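Local coordinates for protein TCR beta chain (Gallus gallus, PDB 6LIR) that pairs with the TCR alpha chain in the chicken alpha-beta T-cell receptor, which probably recognises antigen at the T-cell surface, at residues 206-209 with 210-214; 160-163 with 164-168. All coordinates share one frame; numbering follows the deposited sequence.

Contact 1 (206-209 with 210-214); sequences FKNG and TQQSI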
ATOM      1  N   PHE B 206      -0.413  11.730 -12.313  1.00 38.87           N
ATOM      2  CA  PHE B 206      -1.472  12.266 -13.155  1.00 42.83           C
ATOM      3  C   PHE B 206      -1.245  13.757 -13.332  1.00 47.00           C
ATOM      4  O   PHE B 206      -1.107  14.487 -12.345  1.00 44.46           O
ATOM      5  CB  PHE B 206      -2.845  12.000 -12.529  1.00 44.39           C
ATOM      6  CG  PHE B 206      -4.001  12.414 -13.391  1.00 43.20           C
ATOM      7  CD1 PHE B 206      -4.520  13.696 -13.310  1.00 47.68           C
ATOM      8  CD2 PHE B 206      -4.584  11.513 -14.267  1.00 43.72           C
ATOM      9  CE1 PHE B 206      -5.592  14.076 -14.095  1.00 49.98           C
ATOM     10  CE2 PHE B 206      -5.656  11.888 -15.054  1.00 48.06           C
ATOM     11  CZ  PHE B 206      -6.162  13.170 -14.965  1.00 45.87           C
ATOM     12  N   LYS B 207      -1.207  14.204 -14.586  1.00 50.95           N
ATOM     13  CA  LYS B 207      -0.974  15.607 -14.893  1.00 52.64           C
ATOM     14  C   LYS B 207      -1.656  15.946 -16.209  1.00 56.82           C
ATOM     15  O   LYS B 207      -1.661  15.135 -17.139  1.00 54.68           O
ATOM     16  CB  LYS B 207       0.529  15.903 -14.969  1.00 56.93           C
ATOM     17  CG  LYS B 207       0.894  17.368 -15.148  1.00 59.69           C
ATOM     18  CD  LYS B 207       2.355  17.502 -15.559  1.00 62.64           C
ATOM     19  CE  LYS B 207       2.860  18.927 -15.405  1.00 66.22           C
ATOM     20  NZ  LYS B 207       4.326  19.018 -15.661  1.00 67.44           N
ATOM     21  N   ASN B 208      -2.213  17.155 -16.282  1.00 57.05           N
ATOM     22  CA  ASN B 208      -2.845  17.675 -17.496  1.00 56.13           C
ATOM     23  C   ASN B 208      -3.890  16.705 -18.040  1.00 56.68           C
ATOM     24  O   ASN B 208      -3.895  16.351 -19.221  1.00 55.75           O
ATOM     25  CB  ASN B 208      -1.794  18.001 -18.559  1.00 55.74           C
ATOM     26  CG  ASN B 208      -1.004  19.251 -18.232  1.00 62.76           C
ATOM     27  OD1 ASN B 208      -1.563  20.256 -17.790  1.00 68.94           O
ATOM     28  ND2 ASN B 208       0.307  19.194 -18.441  1.00 61.44           N
ATOM     29  N   GLY B 209      -4.789  16.269 -17.161  1.00 49.30           N
ATOM     30  CA  GLY B 209      -5.882  15.434 -17.607  1.00 48.75           C
ATOM     31  C   GLY B 209      -5.514  14.028 -18.017  1.00 48.74           C
ATOM     32  O   GLY B 209      -6.366  13.319 -18.561  1.00 50.40           O
ATOM     33  N   THR B 210      -4.278  13.590 -17.777  1.00 51.12           N
ATOM     34  CA  THR B 210      -3.860  12.280 -18.254  1.00 48.31           C
ATOM     35  C   THR B 210      -2.830  11.675 -17.310  1.00 49.32           C
ATOM     36  O   THR B 210      -2.243  12.356 -16.465  1.00 47.33           O
ATOM     37  CB  THR B 210      -3.290  12.367 -19.676  1.00 54.76           C
ATOM     38  OG1 THR B 210      -3.169  11.051 -20.230  1.00 55.65           O
ATOM     39  CG2 THR B 210      -1.925  13.041 -19.661  1.00 47.64           C
ATOM     40  N   GLN B 211      -2.622  10.372 -17.473  1.00 57.33           N
ATOM     41  CA  GLN B 211      -1.634   9.632 -16.700  1.00 60.49           C
ATOM     42  C   GLN B 211      -0.267   9.752 -17.360  1.00 57.83           C
ATOM     43  O   GLN B 211      -0.142   9.594 -18.579  1.00 55.27           O
ATOM     44  CB  GLN B 211      -2.045   8.166 -16.563  1.00 59.31           C
ATOM     45  CG  GLN B 211      -3.482   7.981 -16.085  1.00 63.32           C
ATOM     46  CD  GLN B 211      -3.635   6.823 -15.116  1.00 74.70           C
ATOM     47  OE1 GLN B 211      -3.705   7.017 -13.900  1.00 76.63           O
ATOM     48  NE2 GLN B 211      -3.689   5.608 -15.650  1.00 76.04           N
ATOM     49  N   GLN B 212       0.754  10.042 -16.557  1.00 44.02           N
ATOM     50  CA  GLN B 212       2.109  10.217 -17.057  1.00 44.80           C
ATOM     51  C   GLN B 212       3.073   9.387 -16.226  1.00 44.11           C
ATOM     52  O   GLN B 212       2.767   8.974 -15.105  1.00 45.29           O
ATOM     53  CB  GLN B 212       2.561  11.686 -17.009  1.00 46.57           C
ATOM     54  CG  GLN B 212       1.702  12.649 -17.793  1.00 50.28           C
ATOM     55  CD  GLN B 212       2.330  14.028 -17.911  1.00 54.48           C
ATOM     56  OE1 GLN B 212       3.553  14.180 -17.843  1.00 48.06           O
ATOM     57  NE2 GLN B 212       1.491  15.043 -18.089  1.00 56.64           N
ATOM     58  N   SER B 213       4.265   9.175 -16.781  1.00 42.20           N
ATOM     59  CA  SER B 213       5.308   8.423 -16.107  1.00 45.40           C
ATOM     60  C   SER B 213       6.647   9.106 -16.328  1.00 49.40           C
ATOM     61  O   SER B 213       6.884   9.723 -17.369  1.00 44.77           O
ATOM     62  CB  SER B 213       5.405   6.980 -16.624  1.00 45.02           C
ATOM     63  OG  SER B 213       4.211   6.261 -16.396  1.00 53.15           O
ATOM     64  N   ILE B 214       7.521   8.980 -15.338  1.00 39.52           N
ATOM     65  CA  ILE B 214       8.927   9.322 -15.482  1.00 38.42           C
ATOM     66  C   ILE B 214       9.724   8.067 -15.173  1.00 42.62           C
ATOM     67  O   ILE B 214       9.445   7.376 -14.187  1.00 40.32           O
ATOM     68  CB  ILE B 214       9.333  10.489 -14.564  1.00 44.30           C
ATOM     69  CG1 ILE B 214       8.532  11.742 -14.931  1.00 45.87           C
ATOM     70  CG2 ILE B 214      10.825  10.758 -14.668  1.00 40.21           C
ATOM     71  CD1 ILE B 214       8.758  12.910 -13.999  1.00 45.60           C
TER
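Phe-206 and Lys-207 meet Thr-210 and Gln-212 across a tight two-residue beta hairpin, the turn that joins the neighbouring strands 198-207 and 210-219 (F and G) in the immunoglobulin C1-set domain. Asn-208 and Gly-209, both with positive phi, fill the corners of a type I' turn, where mammalian beta chains carry a long FG loop. Lys-207 and Thr-210 form the closing hydrogen-bonded pair: Lys-207 N gives a short bond to Thr-210 O (2.8 Å), and Thr-210 N returns one of 3.1 Å to Lys-207 O. Gln-212 NE2 adds a weak bond to the same Lys-207 O (3.3 Å), so that this one oxygen accepts two hydrogen bonds. The Gln-212 amide also lies across the aliphatic chain of Lys-207, with NE2 3.4 Å from Lys-207 CB. On the face of Phe-206 and Gln-211, Phe-206 CG is anti to its own N (chi1 -175°), which swings the ring beneath the Thr-210 backbone. Thr-210 O sits over one ring face, offset toward the rim and 3.3 Å from Phe-206 CD2. The same ring packs on Ile-7, Leu-8 and Val-9 of strand 7-11 in the V-set domain, and Gln-211 OE1 accepts hydrogen bonds from Ser-6 and Ile-7. On the face that carries Lys-207 and Thr-210, Lys-207 NZ forms a salt bridge with Glu-118, in the segment leading to strand 120-124.

Contact 2 (160-163 with 164-168); sequences VKRT and EGVGT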
ATOM      1  N   VAL B 160      11.260  -6.236 -16.595  1.00 49.22           N
ATOM      2  CA  VAL B 160      10.294  -7.050 -15.867  1.00 53.69           C
ATOM      3  C   VAL B 160       9.945  -6.371 -14.549  1.00 52.90           C
ATOM      4  O   VAL B 160      10.828  -5.861 -13.850  1.00 50.09           O
ATOM      5  CB  VAL B 160      10.851  -8.467 -15.623  1.00 56.25           C
ATOM      6  CG1 VAL B 160       9.834  -9.340 -14.902  1.00 53.45           C
ATOM      7  CG2 VAL B 160      11.279  -9.104 -16.940  1.00 55.13           C
ATOM      8  N   LYS B 161       8.657  -6.399 -14.195  1.00 49.06           N
ATOM      9  CA  LYS B 161       8.208  -5.915 -12.892  1.00 48.44           C
ATOM     10  C   LYS B 161       8.929  -6.660 -11.780  1.00 46.30           C
ATOM     11  O   LYS B 161       8.974  -7.893 -11.774  1.00 48.55           O
ATOM     12  CB  LYS B 161       6.696  -6.099 -12.737  1.00 49.24           C
ATOM     13  CG  LYS B 161       5.880  -5.701 -13.952  1.00 60.13           C
ATOM     14  CD  LYS B 161       4.886  -4.596 -13.649  1.00 61.61           C
ATOM     15  CE  LYS B 161       4.062  -4.269 -14.890  1.00 67.93           C
ATOM     16  NZ  LYS B 161       2.630  -4.651 -14.742  1.00 62.69           N
ATOM     17  N   ARG B 162       9.497  -5.914 -10.838  1.00 47.12           N
ATOM     18  CA  ARG B 162      10.255  -6.503  -9.745  1.00 41.44           C
ATOM     19  C   ARG B 162       9.590  -6.148  -8.427  1.00 38.80           C
ATOM     20  O   ARG B 162       9.280  -4.979  -8.176  1.00 41.87           O
ATOM     21  CB  ARG B 162      11.699  -5.996  -9.764  1.00 44.82           C
ATOM     22  CG  ARG B 162      12.528  -6.379  -8.550  1.00 40.84           C
ATOM     23  CD  ARG B 162      12.950  -7.832  -8.620  1.00 44.15           C
ATOM     24  NE  ARG B 162      14.063  -8.117  -7.719  1.00 48.83           N
ATOM     25  CZ  ARG B 162      15.321  -8.287  -8.113  1.00 45.90           C
ATOM     26  NH1 ARG B 162      16.267  -8.542  -7.221  1.00 47.10           N
ATOM     27  NH2 ARG B 162      15.635  -8.205  -9.398  1.00 49.95           N
ATOM     28  N   THR B 163       9.407  -7.150  -7.577  1.00 43.45           N
ATOM     29  CA  THR B 163       8.866  -6.950  -6.245  1.00 41.70           C
ATOM     30  C   THR B 163       9.771  -7.461  -5.139  1.00 45.87           C
ATOM     31  O   THR B 163       9.773  -6.897  -4.041  1.00 40.73           O
ATOM     32  CB  THR B 163       7.519  -7.680  -6.109  1.00 43.30           C
ATOM     33  OG1 THR B 163       7.634  -8.999  -6.663  1.00 56.05           O
ATOM     34  CG2 THR B 163       6.417  -6.934  -6.833  1.00 43.29           C
ATOM     35  N   GLU B 164      10.526  -8.524  -5.399  1.00 45.48           N
ATOM     36  CA  GLU B 164      11.449  -9.082  -4.422  1.00 52.50           C
ATOM     37  C   GLU B 164      12.521  -8.058  -4.056  1.00 47.70           C
ATOM     38  O   GLU B 164      13.234  -7.546  -4.926  1.00 61.93           O
ATOM     39  CB  GLU B 164      12.063 -10.375  -4.960  1.00 51.96           C
ATOM     40  CG  GLU B 164      12.118 -11.510  -3.923  1.00 69.71           C
ATOM     41  CD  GLU B 164      10.765 -12.160  -3.706  1.00 78.33           C
ATOM     42  OE1 GLU B 164      10.228 -12.823  -4.620  1.00 80.36           O
ATOM     43  OE2 GLU B 164      10.200 -11.958  -2.613  1.00 80.50           O
ATOM     44  N   GLY B 165      12.645  -7.789  -2.759  1.00 48.48           N
ATOM     45  CA  GLY B 165      13.617  -6.858  -2.249  1.00 42.61           C
ATOM     46  C   GLY B 165      13.222  -5.407  -2.342  1.00 41.09           C
ATOM     47  O   GLY B 165      14.039  -4.538  -2.013  1.00 42.87           O
ATOM     48  N   VAL B 166      11.989  -5.105  -2.742  1.00 46.20           N
ATOM     49  CA  VAL B 166      11.541  -3.728  -2.884  1.00 43.27           C
ATOM     50  C   VAL B 166      10.831  -3.316  -1.603  1.00 39.38           C
ATOM     51  O   VAL B 166       9.934  -4.023  -1.119  1.00 43.17           O
ATOM     52  CB  VAL B 166      10.618  -3.569  -4.102  1.00 43.74           C
ATOM     53  CG1 VAL B 166      10.021  -2.164  -4.150  1.00 42.88           C
ATOM     54  CG2 VAL B 166      11.384  -3.867  -5.381  1.00 42.10           C
ATOM     55  N   GLY B 167      11.242  -2.184  -1.038  1.00 39.63           N
ATOM     56  CA  GLY B 167      10.444  -1.545  -0.014  1.00 37.75           C
ATOM     57  C   GLY B 167      10.064  -0.133  -0.394  1.00 42.34           C
ATOM     58  O   GLY B 167      10.929   0.744  -0.463  1.00 43.25           O
ATOM     59  N   THR B 168       8.776   0.110  -0.599  1.00 39.74           N
ATOM     60  CA  THR B 168       8.271   1.411  -1.015  1.00 41.34           C
ATOM     61  C   THR B 168       7.468   2.026   0.120  1.00 42.05           C
ATOM     62  O   THR B 168       6.641   1.341   0.731  1.00 41.68           O
ATOM     63  CB  THR B 168       7.414   1.283  -2.277  1.00 37.78           C
ATOM     64  OG1 THR B 168       8.190   0.664  -3.313  1.00 34.24           O
ATOM     65  CG2 THR B 168       6.948   2.649  -2.747  1.00 40.41           C
TER
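Arg-162 runs its side chain alongside the turn that follows it and directs NE at the backbone carbonyl of Glu-164, while the Glu-164 side chain leaves in another direction. CG of Arg-162 lies anti to the backbone N (chi1 171°), and a bend at chi2 (76°) turns the rest of the chain back toward the turn. The resulting bond from Arg-162 NE to Glu-164 O is 3.0 Å long, with an angle of 156° at the hydrogen. The carbonyl oxygen lies near the guanidinium plane, and the N-H in turn meets it on a lone pair, so both flat groups are used in their own planes. The charges themselves stay apart: Arg-162 NE is 6.8 Å from Glu-164 OE1, and Arg-162 NH2 instead pairs in a salt bridge with Glu-191. The turn itself is type II, from Thr-163 to Val-166, held by Val-166 N bonding to Thr-163 O (3.1 Å), with Gly-165 supplying the positive phi of the third position. It carries the chain from strand 160-162, at the edge of one sheet of the immunoglobulin sandwich, to strand 166-175, at the edge of the other. Val-166 faces back across the turn. Its CB stands 3.4 Å from Thr-163 O, and its CG2 methyl comes 3.7 Å from Arg-162 O and 4.2 Å from Arg-162 CG. Val-166 also packs on Trp-155, Ser-183 and Leu-185, touching strands of both sheets, whereas Glu-164 packs against His-163 of the TCR alpha chain.

Both contacts are turns of the same C1-set domain. Along the chain contact 2 comes first and closes before contact 1 opens; their centres are 23 Å apart and their nearest atoms about 11 Å, so they do not touch. They are tied through one four-stranded sheet, in which strand 160-162 forms one outer edge and strand 210-219 the other, with 152-157 and 198-207 between. Contact 1 is a hairpin within that sheet, and contact 2 takes the chain out of it into the second sheet of the sandwich. They also face different partners: 206-214 borders the variable domain of its own chain, while 160-168 borders the alpha chain.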